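Local coordinates for protein inactive glucansucrase (Lactobacillus reuteri, PDB 5JBD) that belongs to glycoside hydrolase family 70 as an inactive glucansucrase, a large multidomain protein built around a TIM-barrel-type domain that carries a calcium ion, at residues A[326-331]-A[338-343]. Numbering follows the deposited sequence.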
loop_
_atom_site.group_PDB
_atom_site.type_symbol
_atom_site.label_atom_id
_atom_site.label_comp_id
_atom_site.label_asym_id
_atom_site.label_seq_id
_atom_site.Cartn_x
_atom_site.Cartn_y
_atom_site.Cartn_z
ATOM N N GLY A 326 -14.280 11.161 -7.895
ATOM C CA GLY A 326 -15.158 10.451 -8.839
ATOM C C GLY A 326 -15.689 9.093 -8.391
ATOM O O GLY A 326 -16.722 8.633 -8.894
ATOM N N ALA A 327 -15.014 8.461 -7.432
ATOM C CA ALA A 327 -15.491 7.225 -6.841
ATOM C C ALA A 327 -16.832 7.361 -6.130
ATOM O O ALA A 327 -17.556 6.376 -6.024
ATOM C CB ALA A 327 -14.449 6.649 -5.882
ATOM N N ALA A 328 -17.162 8.557 -5.621
ATOM C CA ALA A 328 -18.459 8.767 -4.976
ATOM C C ALA A 328 -19.603 8.521 -5.963
ATOM O O ALA A 328 -20.509 7.731 -5.675
ATOM C CB ALA A 328 -18.552 10.163 -4.358
ATOM N N GLN A 329 -19.538 9.181 -7.111
ATOM C CA GLN A 329 -20.522 9.005 -8.184
ATOM C C GLN A 329 -20.637 7.522 -8.599
ATOM O O GLN A 329 -21.746 6.973 -8.675
ATOM C CB GLN A 329 -20.128 9.895 -9.378
ATOM C CG GLN A 329 -21.042 9.840 -10.583
ATOM C CD GLN A 329 -22.174 10.820 -10.454
ATOM O OE1 GLN A 329 -23.313 10.425 -10.295
ATOM N NE2 GLN A 329 -21.856 12.119 -10.500
ATOM N N MET A 330 -19.495 6.885 -8.843
ATOM C CA MET A 330 -19.440 5.461 -9.193
ATOM C C MET A 330 -20.188 4.602 -8.188
ATOM O O MET A 330 -21.045 3.799 -8.572
ATOM C CB MET A 330 -17.994 4.954 -9.258
ATOM C CG MET A 330 -17.893 3.483 -9.639
ATOM S SD MET A 330 -16.264 2.778 -9.391
ATOM C CE MET A 330 -16.017 2.800 -7.625
ATOM N N LEU A 331 -19.855 4.774 -6.921
ATOM C CA LEU A 331 -20.475 3.987 -5.863
ATOM C C LEU A 331 -21.990 4.245 -5.735
ATOM O O LEU A 331 -22.760 3.291 -5.571
ATOM C CB LEU A 331 -19.746 4.180 -4.526
ATOM C CG LEU A 331 -18.346 3.519 -4.502
ATOM C CD1 LEU A 331 -17.530 4.048 -3.330
ATOM C CD2 LEU A 331 -18.423 1.989 -4.462
ATOM N N GLN A 338 -19.673 -0.562 -1.182
ATOM C CA GLN A 338 -18.667 -0.181 -0.165
ATOM C C GLN A 338 -18.760 1.313 0.120
ATOM O O GLN A 338 -19.320 2.054 -0.681
ATOM C CB GLN A 338 -17.261 -0.486 -0.675
ATOM C CG GLN A 338 -17.022 -1.956 -1.020
ATOM C CD GLN A 338 -17.263 -2.300 -2.474
ATOM O OE1 GLN A 338 -17.043 -1.476 -3.381
ATOM N NE2 GLN A 338 -17.666 -3.556 -2.717
ATOM N N LEU A 339 -18.186 1.751 1.237
ATOM C CA LEU A 339 -18.080 3.178 1.544
ATOM C C LEU A 339 -17.029 3.882 0.685
ATOM O O LEU A 339 -15.963 3.325 0.402
ATOM C CB LEU A 339 -17.723 3.410 3.006
ATOM C CG LEU A 339 -18.607 2.754 4.064
ATOM C CD1 LEU A 339 -18.181 3.228 5.448
ATOM C CD2 LEU A 339 -20.072 3.055 3.804
ATOM N N TYR A 340 -17.355 5.103 0.287
ATOM C CA TYR A 340 -16.444 6.025 -0.404
ATOM C C TYR A 340 -15.496 6.693 0.614
ATOM O O TYR A 340 -15.949 7.127 1.674
ATOM C CB TYR A 340 -17.271 7.115 -1.166
ATOM C CG TYR A 340 -16.444 8.309 -1.551
ATOM C CD1 TYR A 340 -15.521 8.219 -2.577
ATOM C CD2 TYR A 340 -16.561 9.531 -0.874
ATOM C CE1 TYR A 340 -14.708 9.294 -2.909
ATOM C CE2 TYR A 340 -15.768 10.620 -1.216
ATOM C CZ TYR A 340 -14.829 10.489 -2.225
ATOM O OH TYR A 340 -14.002 11.544 -2.564
ATOM N N MET A 341 -14.203 6.820 0.299
ATOM C CA MET A 341 -13.259 7.529 1.205
ATOM C C MET A 341 -13.263 9.032 0.934
ATOM O O MET A 341 -12.847 9.482 -0.137
ATOM C CB MET A 341 -11.825 6.985 1.073
ATOM C CG MET A 341 -10.887 7.475 2.168
ATOM S SD MET A 341 -9.320 6.580 2.289
ATOM C CE MET A 341 -8.207 7.684 1.423
ATOM N N ASP A 342 -13.733 9.812 1.905
ATOM C CA ASP A 342 -13.841 11.273 1.760
ATOM C C ASP A 342 -12.489 11.957 2.010
ATOM O O ASP A 342 -12.279 12.616 3.037
ATOM C CB ASP A 342 -14.947 11.816 2.690
ATOM C CG ASP A 342 -15.243 13.294 2.479
ATOM O OD1 ASP A 342 -14.874 13.896 1.436
ATOM O OD2 ASP A 342 -15.886 13.866 3.364
ATOM N N SER A 343 -11.580 11.806 1.048
ATOM C CA SER A 343 -10.255 12.404 1.157
ATOM C C SER A 343 -10.311 13.932 1.181
ATOM O O SER A 343 -9.443 14.575 1.781
ATOM C CB SER A 343 -9.325 11.902 0.035
ATOM O OG SER A 343 -9.711 12.352 -1.244
#
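Leu331 of a short helix spans from Gln338 to Tyr340 as the chain turns back into strand 340-341, and Ala327 and Ala328 of the same helix meet the Tyr340 ring. Helix 326-333 lies between strands 319-320 and 340-341 in the sequence and packs on the outside of the barrel strand, within a beta-alpha-beta crossover of the (beta/alpha)8 barrel of this family 70 protein. The touching residues are all buried, and no hydrogen bond joins the two segments.

At the start of the second segment, Gln338 meets the end of the leucine: CD2 of Leu331 lies 3.9 Å from Gln338 OE1, the two side chains crossing at roughly a right angle. The amide is held from outside the pair, OE1 by Asn320 ND2 and NE2 by the carbonyl of Leu293, which fixes its rotation and satisfies its buried polar atoms. The CB of Leu339 is directed away from the helix, and the side chain packs on Tyr319 and Trp386, while its backbone hydrogen-bonds to Ser318 and Asn320.

Tyr340 and Leu331 share the bulk of the contact. With CG anti to the backbone N (chi1 163°), the tyrosine ring runs toward the N-terminal end of the helix, and Leu331 crosses the base of the side chain at about a right angle, its CD1 3.8 Å from Tyr340 CB. Ala327 sits at the ring edge, near its plane, with CB 3.8 Å from CD1 of Tyr340. Ala328 covers one face: its CB makes a CH-pi contact 3.9 Å from the centroid of the Tyr340 ring, only 7° off the normal, and its backbone N approaches Tyr340 CD1 to 3.5 Å. Beyond, Asp342 centres an inverse gamma turn, with OD2 hydrogen-bonded to Ser369 OG and OD1 to the backbone N of Ile370.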